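Local coordinates for putative NADPH:quinone reductase (Bacillus thuringiensis, PDB 3GMS), which is of unknown function but probably reduces quinones or related substrates with NADPH, being built like a medium-chain dehydrogenase/reductase, at residues Lys31-Phe36 and Thr105-Val110; Gly72-Val77 and Lys88-Leu93; Ala217-Gly222 and Gly237-Ile242; Leu229-Arg234 and Thr257-His262. One frame throughout, in Å; residues are numbered along the deposited sequence. Where two conformers were deposited one is given.

Interaction 1: Lys31-Phe36 and Thr105-Val110; sequences KDNEVF and TSADFV
From a short 3-10 segment, where strand 102-106 has already ended, A107 N still donates to N33 O at 2.8 Å, almost straight at 169°. E34 and S106 follow as a non-hydrogen-bonded antiparallel pair. One step along, V35 and T105 form a hydrogen-bonded pair: V35 N donates to T105 O over 2.9 Å, while the return bond from T105 N to V35 O is longer, at 3.3 Å. The same T105 O receives a CA-H...O contact from E34. Here the start of strand 34-43 meets the end of strand 102-106, in the GroES-like domain of this putative reductase. V35 and V110 meet tip to tip, V110 CG2 lying 3.7 Å from V35 CB, and V35 CG2, beside its own backbone N, also packs on A107. V74 and V77 of strand 71-77 touch V35 as well, so the valine is shared between neighbouring strands. At the partly exposed end, the amide of N33 crosses the D108 carboxylate at about a right angle, with N33 OD1 3.8 Å from A107 CB. S106 OG stands anti to its own N (chi1 162°) and accepts from D108 N at 3.1 Å, an ST turn at the start of the 3-10 segment.

Interaction 2: Gly72-Val77 and Lys88-Leu93; sequences GIVENV and KRVLPL
G72 and V90 form a hydrogen-bonded antiparallel pair in the beta hairpin of strands 71-77 and 89-92, part of the GroES-like domain. Both backbone polar groups of G72 are used: G72 N donates to V90 O at 3.0 Å, and G72 O accepts from V90 N at 2.9 Å. R89 CA also lies 3.3 Å from G72 O, a CA-H...O contact. Further on, V74 N donates to K88 O over 3.0 Å with an N-H...O angle of 169°, and that oxygen takes a second, weaker contact from the CA-H of I73. The non-hydrogen-bonded pair, I73 with R89, lies between these sites. The short segments 72-77 and 89-92 run at 96° to each other, and their pairing is confined to G72-V74. Beyond it, E75 and N76 both face F36 in a classic beta bulge. The polar ends are satisfied outside the pair: R89 makes a salt bridge with D119 and a hydrogen bond to I117 O, and K88 NZ bonds to E84 O. The V74 and V90 side chains cross at about a right angle. V90 CG1, anti to the carbonyl carbon (chi1 -56°), meets V74 CG2 at 3.7 Å.

Interaction 3: Ala217-Gly222 and Gly237-Ile242; sequences AIDSIG and GHFLTI
D219 OD1 is gripped by two backbone N-H groups of its own loop, I221 N at 2.8 Å and G222 N at 2.9 Å, and by N151 ND2 from outside the two segments. I221 N arrives from above the carboxylate plane and closes an Asx turn at the end of strand 214-219; G222 N, on the syn side, completes an Asx motif. With CG anti to the backbone N (chi1 175°), the carboxylate also reaches across to strand 237-241. D219 CB lies 3.5 Å from F239 CZ, the carboxylate and ring planes are 32° apart, and D219 runs side by side with T241. A217 CB, on the same side of the sheet, also touches the F239 ring. The strands pair in parallel, as in the central sheet of a Rossmann fold. A217 N to H238 O, L240 N to A217 O and D219 N to L240 O make a regular ladder, which I242 N extends to D219 O with a bond of 2.7 Å. I218 and I242 cross obliquely, I218 CG2 meeting I242 CD1 at 3.6 Å. I242 CG1, wedged between its own backbone N and carbonyl carbon (chi1 58°), sits 3.4 Å from S220 OG. The carboxylate is buried. Its donors probably stabilise the charged form, and the two backbone bonds tie the loop 220-222 to the strand end.

Interaction 4: Leu229-Arg234 and Thr257-His262; sequences LAFSLR and TKAKVH
Apolar packing carries most of this contact, and its centre is a CH-pi interaction: the methyl of A259 stands over one face of the F231 ring, with CB 3.7 Å from the centroid and only 8° off the ring normal. Deeper in, V261 CG1 packs against L233 CB at 3.8 Å and also lies 3.6 Å from R234 O. The first torsion of V261 (chi1 -51°) sets CG1 beside the backbone N, from where it also approaches A230 O. I255 of helix 252-257 touches both A230 and V261 from outside the contact.

Charged side chains, K258 and R234, take part where the contact is more exposed. The bent chain of K258 crosses the ring obliquely and brings NZ within 3.8 Å of F231 CZ, but the salt bridge of that amine is with E254. R234 likewise turns to D215.

Water supplies the polar link between the segments, donating to L233 O at 2.8 Å and to A259 O at 2.7 Å. Within 257-262, K260 has positive phi just after the helix, and its NZ bonds to T257 O. Here the end of helix 223-231 and the following strand 233-234 pack on the loop leading into 262-265, an outermost strand of the parallel sheet in the Rossmann-type domain.

In the fold
Interactions 1 and 2 belong to one mixed sheet of the GroES-like domain, interaction 2 nested in the chain loop closed by interaction 1. They meet through hydrogen bonds from T105 OG1 to L93 O and from E75 N to F36 O, and through the packed valines V110 and V90. Interactions 3 and 4 lie on the opposite side of the chain's centre, with interactions 2 and 3 about 17 Å apart between nearest atoms. The segments of interactions 3 and 4 alternate along the chain, and backbone hydrogen bonds of H262 with G237 and F239 link them. Interaction 3 is a buried ladder of parallel strands, whereas interactions 1 and 2 are partly buried antiparallel pairings. Interaction 4, also partly buried, relies on side-chain packing and a bridging water.

Interaction 1: Lys31-Phe36 and Thr105-Val110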
loop_
_atom_site.group_PDB
_atom_site.type_symbol
_atom_site.label_atom_id
_atom_site.label_comp_id
_atom_site.label_asym_id
_atom_site.label_seq_id
_atom_site.Cartn_x
_atom_site.Cartn_y
_atom_site.Cartn_z
ATOM N N LYS A 31 -13.745 1.852 24.828
ATOM C CA LYS A 31 -12.906 1.146 25.799
ATOM C C LYS A 31 -11.781 2.065 26.246
ATOM O O LYS A 31 -11.528 3.093 25.611
ATOM C CB LYS A 31 -12.354 -0.168 25.208
ATOM C CG LYS A 31 -13.421 -1.184 24.799
ATOM C CD LYS A 31 -12.854 -2.125 23.716
ATOM C CE LYS A 31 -13.894 -2.440 22.624
ATOM N NZ LYS A 31 -14.552 -3.759 22.828
ATOM N N ASP A 32 -11.101 1.693 27.335
ATOM C CA ASP A 32 -10.120 2.578 27.974
ATOM C C ASP A 32 -9.031 3.201 27.094
ATOM O O ASP A 32 -8.670 4.364 27.314
ATOM C CB ASP A 32 -9.448 1.888 29.175
ATOM C CG ASP A 32 -10.422 1.570 30.297
ATOM O OD1 ASP A 32 -11.340 2.390 30.535
ATOM O OD2 ASP A 32 -10.239 0.505 30.947
ATOM N N ASN A 33 -8.476 2.443 26.143
ATOM C CA ASN A 33 -7.369 2.974 25.329
ATOM C C ASN A 33 -7.778 3.285 23.875
ATOM O O ASN A 33 -6.909 3.451 23.018
ATOM C CB ASN A 33 -6.129 2.049 25.358
ATOM C CG ASN A 33 -4.790 2.815 25.115
ATOM O OD1 ASN A 33 -4.586 3.940 25.613
ATOM N ND2 ASN A 33 -3.878 2.198 24.345
ATOM N N GLU A 34 -9.080 3.410 23.626
ATOM C CA GLU A 34 -9.601 3.602 22.251
ATOM C C GLU A 34 -9.726 5.065 21.837
ATOM O O GLU A 34 -9.953 5.955 22.667
ATOM C CB GLU A 34 -10.978 2.972 22.087
ATOM C CG GLU A 34 -11.023 1.465 22.071
ATOM C CD GLU A 34 -12.384 0.926 21.638
ATOM O OE1 GLU A 34 -13.443 1.395 22.136
ATOM O OE2 GLU A 34 -12.381 0.016 20.792
ATOM N N VAL A 35 -9.592 5.300 20.530
ATOM C CA VAL A 35 -9.766 6.634 19.960
ATOM C C VAL A 35 -10.904 6.480 18.937
ATOM O O VAL A 35 -10.932 5.488 18.228
ATOM C CB VAL A 35 -8.434 7.136 19.329
ATOM C CG1 VAL A 35 -8.627 8.460 18.598
ATOM C CG2 VAL A 35 -7.368 7.285 20.453
ATOM N N PHE A 36 -11.832 7.440 18.901
ATOM C CA PHE A 36 -13.049 7.339 18.102
ATOM C C PHE A 36 -12.987 8.461 17.046
ATOM O O PHE A 36 -12.955 9.650 17.406
ATOM C CB PHE A 36 -14.256 7.501 19.056
ATOM C CG PHE A 36 -15.598 7.479 18.376
ATOM C CD1 PHE A 36 -16.147 6.289 17.955
ATOM C CD2 PHE A 36 -16.330 8.663 18.194
ATOM C CE1 PHE A 36 -17.383 6.267 17.345
ATOM C CE2 PHE A 36 -17.557 8.652 17.585
ATOM C CZ PHE A 36 -18.095 7.450 17.163
ATOM N N THR A 105 -9.698 2.707 17.011
ATOM C CA THR A 105 -8.493 1.928 17.068
ATOM C C THR A 105 -7.800 2.279 18.394
ATOM O O THR A 105 -8.191 3.255 19.061
ATOM C CB THR A 105 -7.504 2.237 15.888
ATOM O OG1 THR A 105 -6.405 1.314 15.941
ATOM C CG2 THR A 105 -6.945 3.678 15.999
ATOM N N SER A 106 -6.789 1.509 18.749
ATOM C CA SER A 106 -5.986 1.798 19.938
ATOM C C SER A 106 -5.234 3.135 19.782
ATOM O O SER A 106 -4.700 3.456 18.689
ATOM C CB SER A 106 -4.997 0.651 20.192
ATOM O OG SER A 106 -3.939 1.066 21.049
ATOM N N ALA A 107 -5.165 3.911 20.871
ATOM C CA ALA A 107 -4.307 5.112 20.882
ATOM C C ALA A 107 -2.896 4.892 20.341
ATOM O O ALA A 107 -2.321 5.800 19.740
ATOM C CB ALA A 107 -4.217 5.705 22.280
ATOM N N ASP A 108 -2.327 3.712 20.580
ATOM C CA ASP A 108 -0.971 3.378 20.101
ATOM C C ASP A 108 -0.758 3.579 18.614
ATOM O O ASP A 108 0.349 3.844 18.164
ATOM C CB ASP A 108 -0.617 1.911 20.444
ATOM C CG ASP A 108 -0.411 1.699 21.928
ATOM O OD1 ASP A 108 -0.629 2.668 22.698
ATOM O OD2 ASP A 108 -0.043 0.569 22.309
ATOM N N PHE A 109 -1.823 3.436 17.850
ATOM C CA PHE A 109 -1.675 3.355 16.396
ATOM C C PHE A 109 -2.341 4.518 15.686
ATOM O O PHE A 109 -2.538 4.483 14.470
ATOM C CB PHE A 109 -2.270 2.036 15.889
ATOM C CG PHE A 109 -1.727 0.837 16.608
ATOM C CD1 PHE A 109 -0.343 0.687 16.781
ATOM C CD2 PHE A 109 -2.594 -0.119 17.139
ATOM C CE1 PHE A 109 0.187 -0.425 17.481
ATOM C CE2 PHE A 109 -2.066 -1.223 17.842
ATOM C CZ PHE A 109 -0.681 -1.361 17.999
ATOM N N VAL A 110 -2.740 5.529 16.454
ATOM C CA VAL A 110 -3.258 6.760 15.885
ATOM C C VAL A 110 -2.099 7.634 15.373
ATOM O O VAL A 110 -1.202 8.009 16.129
ATOM C CB VAL A 110 -4.126 7.508 16.941
ATOM C CG1 VAL A 110 -4.471 8.861 16.448
ATOM C CG2 VAL A 110 -5.414 6.713 17.249
#

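Interaction 2: Gly72-Val77 and Lys88-Leu93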
loop_
_atom_site.group_PDB
_atom_site.type_symbol
_atom_site.label_atom_id
_atom_site.label_comp_id
_atom_site.label_asym_id
_atom_site.label_seq_id
_atom_site.Cartn_x
_atom_site.Cartn_y
_atom_site.Cartn_z
ATOM N N GLY A 72 -9.232 11.063 9.392
ATOM C CA GLY A 72 -10.462 11.598 10.001
ATOM C C GLY A 72 -10.123 12.487 11.185
ATOM O O GLY A 72 -8.944 12.784 11.430
ATOM N N ILE A 73 -11.173 12.904 11.904
ATOM C CA ILE A 73 -11.056 13.817 13.062
ATOM C C ILE A 73 -11.450 13.082 14.326
ATOM O O ILE A 73 -12.505 12.468 14.366
ATOM C CB ILE A 73 -12.027 15.026 12.909
ATOM C CG1 ILE A 73 -11.735 15.791 11.634
ATOM C CG2 ILE A 73 -11.986 15.935 14.182
ATOM C CD1 ILE A 73 -10.347 16.346 11.621
ATOM N N VAL A 74 -10.604 13.149 15.356
ATOM C CA VAL A 74 -10.905 12.505 16.610
ATOM C C VAL A 74 -12.076 13.233 17.231
ATOM O O VAL A 74 -12.021 14.463 17.364
ATOM C CB VAL A 74 -9.720 12.598 17.595
ATOM C CG1 VAL A 74 -10.055 11.965 18.956
ATOM C CG2 VAL A 74 -8.456 11.977 17.021
ATOM N N GLU A 75 -13.118 12.474 17.574
ATOM C CA GLU A 75 -14.351 13.002 18.198
ATOM C C GLU A 75 -14.424 12.687 19.683
ATOM O O GLU A 75 -15.070 13.423 20.461
ATOM C CB GLU A 75 -15.592 12.381 17.551
ATOM C CG GLU A 75 -15.786 12.700 16.099
ATOM C CD GLU A 75 -16.495 14.007 15.862
ATOM O OE1 GLU A 75 -15.908 15.075 16.148
ATOM O OE2 GLU A 75 -17.640 13.950 15.363
ATOM N N ASN A 76 -13.843 11.558 20.067
ATOM C CA ASN A 76 -13.883 11.125 21.478
ATOM C C ASN A 76 -12.743 10.157 21.737
ATOM O O ASN A 76 -12.176 9.592 20.794
ATOM C CB ASN A 76 -15.237 10.501 21.826
ATOM C CG ASN A 76 -15.589 10.658 23.310
ATOM O OD1 ASN A 76 -14.800 11.211 24.102
ATOM N ND2 ASN A 76 -16.769 10.177 23.681
ATOM N N VAL A 77 -12.371 9.990 22.996
ATOM C CA VAL A 77 -11.325 9.049 23.387
ATOM C C VAL A 77 -11.774 8.326 24.659
ATOM O O VAL A 77 -12.620 8.839 25.410
ATOM C CB VAL A 77 -9.943 9.738 23.603
ATOM C CG1 VAL A 77 -9.417 10.384 22.294
ATOM C CG2 VAL A 77 -9.986 10.781 24.753
ATOM N N LYS A 88 -8.243 16.613 16.675
ATOM C CA LYS A 88 -7.027 16.452 15.847
ATOM C C LYS A 88 -7.333 15.607 14.601
ATOM O O LYS A 88 -8.140 14.712 14.679
ATOM C CB LYS A 88 -5.905 15.771 16.638
ATOM C CG LYS A 88 -5.265 16.606 17.778
ATOM C CD LYS A 88 -4.295 17.666 17.263
ATOM C CE LYS A 88 -3.558 18.349 18.430
ATOM N NZ LYS A 88 -4.529 18.911 19.409
ATOM N N ARG A 89 -6.685 15.909 13.468
ATOM C CA ARG A 89 -6.745 15.066 12.263
ATOM C C ARG A 89 -5.693 13.960 12.386
ATOM O O ARG A 89 -4.528 14.232 12.658
ATOM C CB ARG A 89 -6.471 15.883 10.977
ATOM C CG ARG A 89 -7.647 15.867 9.978
ATOM C CD ARG A 89 -7.388 16.516 8.585
ATOM N NE ARG A 89 -6.225 17.361 8.639
ATOM C CZ ARG A 89 -5.287 17.382 7.708
ATOM N NH1 ARG A 89 -4.222 18.126 7.899
ATOM N NH2 ARG A 89 -5.398 16.634 6.613
ATOM N N VAL A 90 -6.124 12.722 12.153
ATOM C CA VAL A 90 -5.318 11.537 12.415
ATOM C C VAL A 90 -5.598 10.436 11.396
ATOM O O VAL A 90 -6.680 10.411 10.796
ATOM C CB VAL A 90 -5.618 10.922 13.831
ATOM C CG1 VAL A 90 -5.405 11.978 14.947
ATOM C CG2 VAL A 90 -6.975 10.310 13.927
ATOM N N LEU A 91 -4.643 9.519 11.250
ATOM C CA LEU A 91 -4.955 8.230 10.592
ATOM C C LEU A 91 -5.289 7.193 11.668
ATOM O O LEU A 91 -4.415 6.852 12.480
ATOM C CB LEU A 91 -3.769 7.728 9.750
ATOM C CG LEU A 91 -3.051 8.767 8.886
ATOM C CD1 LEU A 91 -1.842 8.093 8.174
ATOM C CD2 LEU A 91 -3.989 9.484 7.882
ATOM N N PRO A 92 -6.535 6.711 11.701
ATOM C CA PRO A 92 -6.817 5.706 12.754
ATOM C C PRO A 92 -6.539 4.258 12.277
ATOM O O PRO A 92 -7.447 3.564 11.795
ATOM C CB PRO A 92 -8.279 5.938 13.029
ATOM C CG PRO A 92 -8.875 6.392 11.702
ATOM C CD PRO A 92 -7.772 7.140 10.986
ATOM N N LEU A 93 -5.291 3.830 12.367
ATOM C CA LEU A 93 -4.851 2.609 11.663
ATOM C C LEU A 93 -4.830 1.420 12.612
ATOM O O LEU A 93 -4.892 1.605 13.822
ATOM C CB LEU A 93 -3.487 2.848 11.008
ATOM C CG LEU A 93 -3.367 4.097 10.130
ATOM C CD1 LEU A 93 -1.945 4.306 9.587
ATOM C CD2 LEU A 93 -4.371 4.020 8.940
#

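Interaction 3: Ala217-Gly222 and Gly237-Ile242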
loop_
_atom_site.group_PDB
_atom_site.type_symbol
_atom_site.label_atom_id
_atom_site.label_comp_id
_atom_site.label_asym_id
_atom_site.label_seq_id
_atom_site.Cartn_x
_atom_site.Cartn_y
_atom_site.Cartn_z
ATOM N N ALA A 217 15.224 -7.413 -6.119
ATOM C CA ALA A 217 14.021 -7.341 -6.938
ATOM C C ALA A 217 12.777 -7.425 -6.068
ATOM O O ALA A 217 12.776 -8.140 -5.047
ATOM C CB ALA A 217 13.985 -8.426 -7.975
ATOM N N ILE A 218 11.759 -6.661 -6.458
ATOM C CA ILE A 218 10.463 -6.675 -5.756
ATOM C C ILE A 218 9.415 -7.087 -6.762
ATOM O O ILE A 218 9.174 -6.370 -7.746
ATOM C CB ILE A 218 10.168 -5.306 -5.070
ATOM C CG1 ILE A 218 11.271 -5.037 -4.030
ATOM C CG2 ILE A 218 8.748 -5.334 -4.415
ATOM C CD1 ILE A 218 11.090 -3.785 -3.170
ATOM N N ASP A 219 8.832 -8.258 -6.506
ATOM C CA ASP A 219 7.808 -8.862 -7.362
ATOM C C ASP A 219 6.395 -8.680 -6.781
ATOM O O ASP A 219 6.135 -9.052 -5.621
ATOM C CB ASP A 219 8.156 -10.335 -7.544
ATOM C CG ASP A 219 7.094 -11.132 -8.314
ATOM O OD1 ASP A 219 6.480 -10.620 -9.266
ATOM O OD2 ASP A 219 6.924 -12.320 -7.973
ATOM N N SER A 220 5.523 -8.106 -7.604
ATOM C CA SER A 220 4.104 -7.929 -7.297
ATOM C C SER A 220 3.227 -8.913 -8.069
ATOM O O SER A 220 2.035 -9.013 -7.803
ATOM C CB SER A 220 3.657 -6.496 -7.652
ATOM O OG SER A 220 4.311 -5.572 -6.816
ATOM N N ILE A 221 3.818 -9.636 -9.025
ATOM C CA ILE A 221 3.036 -10.409 -9.995
ATOM C C ILE A 221 3.070 -11.910 -9.786
ATOM O O ILE A 221 2.030 -12.571 -9.850
ATOM C CB ILE A 221 3.539 -10.123 -11.456
ATOM C CG1 ILE A 221 3.487 -8.615 -11.758
ATOM C CG2 ILE A 221 2.706 -10.917 -12.494
ATOM C CD1 ILE A 221 4.036 -8.237 -13.179
ATOM N N GLY A 222 4.260 -12.454 -9.547
ATOM C CA GLY A 222 4.406 -13.914 -9.428
ATOM C C GLY A 222 4.454 -14.638 -10.773
ATOM O O GLY A 222 4.637 -14.004 -11.825
ATOM N N GLY A 237 21.783 -12.234 -4.678
ATOM C CA GLY A 237 20.924 -11.047 -4.695
ATOM C C GLY A 237 19.680 -11.398 -3.899
ATOM O O GLY A 237 19.454 -12.576 -3.581
ATOM N N HIS A 238 18.838 -10.403 -3.643
ATOM C CA HIS A 238 17.719 -10.596 -2.732
ATOM C C HIS A 238 16.414 -10.369 -3.499
ATOM O O HIS A 238 16.175 -9.259 -4.023
ATOM C CB HIS A 238 17.866 -9.633 -1.562
ATOM C CG HIS A 238 17.046 -10.011 -0.350
ATOM N ND1 HIS A 238 17.175 -9.378 0.871
ATOM C CD2 HIS A 238 16.080 -10.951 -0.183
ATOM C CE1 HIS A 238 16.334 -9.920 1.740
ATOM N NE2 HIS A 238 15.656 -10.876 1.122
ATOM N N PHE A 239 15.577 -11.411 -3.538
ATOM C CA PHE A 239 14.285 -11.390 -4.236
ATOM C C PHE A 239 13.200 -11.305 -3.167
ATOM O O PHE A 239 13.212 -12.084 -2.189
ATOM C CB PHE A 239 14.111 -12.659 -5.037
ATOM C CG PHE A 239 12.784 -12.785 -5.741
ATOM C CD1 PHE A 239 12.531 -12.068 -6.908
ATOM C CD2 PHE A 239 11.805 -13.651 -5.265
ATOM C CE1 PHE A 239 11.327 -12.217 -7.587
ATOM C CE2 PHE A 239 10.589 -13.820 -5.939
ATOM C CZ PHE A 239 10.337 -13.074 -7.105
ATOM N N LEU A 240 12.311 -10.337 -3.327
ATOM C CA LEU A 240 11.235 -10.139 -2.338
ATOM C C LEU A 240 9.865 -10.083 -3.028
ATOM O O LEU A 240 9.700 -9.343 -4.001
ATOM C CB LEU A 240 11.514 -8.862 -1.554
ATOM C CG LEU A 240 10.628 -8.517 -0.356
ATOM C CD1 LEU A 240 10.930 -9.500 0.810
ATOM C CD2 LEU A 240 10.914 -7.087 0.061
ATOM N N THR A 241 8.874 -10.847 -2.567
ATOM C CA THR A 241 7.560 -10.694 -3.171
ATOM C C THR A 241 6.698 -9.811 -2.269
ATOM O O THR A 241 6.812 -9.872 -1.022
ATOM C CB THR A 241 6.832 -12.004 -3.478
ATOM O OG1 THR A 241 6.541 -12.683 -2.259
ATOM C CG2 THR A 241 7.668 -12.917 -4.336
ATOM N N ILE A 242 5.884 -8.963 -2.891
ATOM C CA ILE A 242 4.948 -8.118 -2.102
ATOM C C ILE A 242 3.502 -8.300 -2.525
ATOM O O ILE A 242 2.577 -7.769 -1.868
ATOM C CB ILE A 242 5.310 -6.611 -2.146
ATOM C CG1 ILE A 242 5.343 -6.064 -3.577
ATOM C CG2 ILE A 242 6.575 -6.311 -1.326
ATOM C CD1 ILE A 242 5.373 -4.500 -3.635
#

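Interaction 4: Leu229-Arg234 and Thr257-His262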
loop_
_atom_site.group_PDB
_atom_site.type_symbol
_atom_site.label_atom_id
_atom_site.label_comp_id
_atom_site.label_asym_id
_atom_site.label_seq_id
_atom_site.Cartn_x
_atom_site.Cartn_y
_atom_site.Cartn_z
ATOM N N LEU A 229 11.990 -12.237 -13.127
ATOM C CA LEU A 229 12.564 -11.161 -12.321
ATOM C C LEU A 229 13.661 -11.658 -11.356
ATOM O O LEU A 229 14.701 -11.000 -11.177
ATOM C CB LEU A 229 11.476 -10.406 -11.540
ATOM C CG LEU A 229 11.810 -8.972 -11.082
ATOM C CD1 LEU A 229 11.794 -7.961 -12.274
ATOM C CD2 LEU A 229 10.796 -8.537 -10.003
ATOM N N ALA A 230 13.419 -12.804 -10.722
ATOM C CA ALA A 230 14.394 -13.397 -9.798
ATOM C C ALA A 230 15.661 -13.785 -10.569
ATOM O O ALA A 230 16.764 -13.560 -10.128
ATOM C CB ALA A 230 13.801 -14.631 -9.133
ATOM N N PHE A 231 15.470 -14.373 -11.734
ATOM C CA PHE A 231 16.636 -14.756 -12.540
ATOM C C PHE A 231 17.446 -13.594 -13.090
ATOM O O PHE A 231 18.570 -13.794 -13.605
ATOM C CB PHE A 231 16.193 -15.699 -13.650
ATOM C CG PHE A 231 16.137 -17.142 -13.218
ATOM C CD1 PHE A 231 15.066 -17.611 -12.459
ATOM C CD2 PHE A 231 17.156 -18.034 -13.580
ATOM C CE1 PHE A 231 14.987 -18.962 -12.056
ATOM C CE2 PHE A 231 17.106 -19.388 -13.183
ATOM C CZ PHE A 231 16.021 -19.856 -12.412
ATOM N N SER A 232 16.918 -12.372 -13.008
ATOM C CA SER A 232 17.691 -11.207 -13.432
ATOM C C SER A 232 18.552 -10.638 -12.314
ATOM O O SER A 232 19.190 -9.599 -12.464
ATOM C CB SER A 232 16.786 -10.123 -14.035
ATOM O OG SER A 232 15.958 -10.654 -15.049
ATOM N N LEU A 233 18.581 -11.313 -11.175
ATOM C CA LEU A 233 19.471 -10.884 -10.089
ATOM C C LEU A 233 20.815 -11.585 -10.105
ATOM O O LEU A 233 20.905 -12.731 -10.534
ATOM C CB LEU A 233 18.829 -11.197 -8.729
ATOM C CG LEU A 233 17.481 -10.512 -8.606
ATOM C CD1 LEU A 233 16.819 -10.992 -7.315
ATOM C CD2 LEU A 233 17.670 -9.024 -8.631
ATOM N N ARG A 234 21.821 -10.917 -9.557
ATOM C CA ARG A 234 23.124 -11.523 -9.327
ATOM C C ARG A 234 22.975 -12.681 -8.334
ATOM O O ARG A 234 22.006 -12.706 -7.545
ATOM C CB ARG A 234 24.119 -10.482 -8.814
ATOM C CG ARG A 234 23.832 -9.889 -7.421
ATOM C CD ARG A 234 24.916 -8.922 -7.038
ATOM N NE ARG A 234 24.631 -8.207 -5.793
ATOM C CZ ARG A 234 24.668 -8.730 -4.561
ATOM N NH1 ARG A 234 24.967 -10.010 -4.373
ATOM N NH2 ARG A 234 24.392 -7.959 -3.507
ATOM N N THR A 257 18.026 -22.761 -6.162
ATOM C CA THR A 257 19.020 -23.745 -6.590
ATOM C C THR A 257 19.622 -23.379 -7.945
ATOM O O THR A 257 20.831 -23.485 -8.119
ATOM C CB THR A 257 18.465 -25.190 -6.605
ATOM O OG1 THR A 257 17.542 -25.345 -7.692
ATOM C CG2 THR A 257 17.753 -25.514 -5.289
ATOM N N LYS A 258 18.788 -22.908 -8.878
ATOM C CA LYS A 258 19.251 -22.510 -10.227
ATOM C C LYS A 258 19.786 -21.062 -10.312
ATOM O O LYS A 258 20.859 -20.819 -10.883
ATOM C CB LYS A 258 18.178 -22.790 -11.301
ATOM C CG LYS A 258 17.684 -24.260 -11.333
ATOM C CD LYS A 258 17.689 -24.888 -12.742
ATOM C CE LYS A 258 16.347 -24.774 -13.485
ATOM N NZ LYS A 258 15.983 -23.372 -13.868
ATOM N N ALA A 259 19.067 -20.098 -9.737
ATOM C CA ALA A 259 19.497 -18.698 -9.818
ATOM C C ALA A 259 20.383 -18.259 -8.644
ATOM O O ALA A 259 21.017 -17.205 -8.711
ATOM C CB ALA A 259 18.301 -17.764 -9.995
ATOM N N LYS A 260 20.441 -19.072 -7.582
ATOM C CA LYS A 260 21.304 -18.788 -6.409
ATOM C C LYS A 260 20.970 -17.483 -5.673
ATOM O O LYS A 260 21.864 -16.818 -5.157
ATOM C CB LYS A 260 22.814 -18.794 -6.767
ATOM C CG LYS A 260 23.516 -20.157 -6.820
ATOM C CD LYS A 260 23.064 -20.974 -8.042
ATOM C CE LYS A 260 24.055 -22.084 -8.404
ATOM N NZ LYS A 260 23.309 -23.289 -8.859
ATOM N N VAL A 261 19.687 -17.127 -5.622
ATOM C CA VAL A 261 19.285 -15.876 -4.960
ATOM C C VAL A 261 18.571 -16.176 -3.662
ATOM O O VAL A 261 18.024 -17.272 -3.513
ATOM C CB VAL A 261 18.396 -14.959 -5.853
ATOM C CG1 VAL A 261 19.031 -14.720 -7.232
ATOM C CG2 VAL A 261 17.036 -15.478 -5.997
ATOM N N HIS A 262 18.619 -15.230 -2.729
ATOM C CA HIS A 262 17.842 -15.301 -1.465
ATOM C C HIS A 262 16.439 -14.800 -1.743
ATOM O O HIS A 262 16.293 -13.756 -2.355
ATOM C CB HIS A 262 18.455 -14.412 -0.388
ATOM C CG HIS A 262 19.909 -14.661 -0.158
ATOM N ND1 HIS A 262 20.860 -13.668 -0.271
ATOM C CD2 HIS A 262 20.584 -15.795 0.159
ATOM C CE1 HIS A 262 22.056 -14.172 -0.010
ATOM N NE2 HIS A 262 21.918 -15.463 0.243
HETATM O O HOH W 1 21.862 -15.384 -10.571
#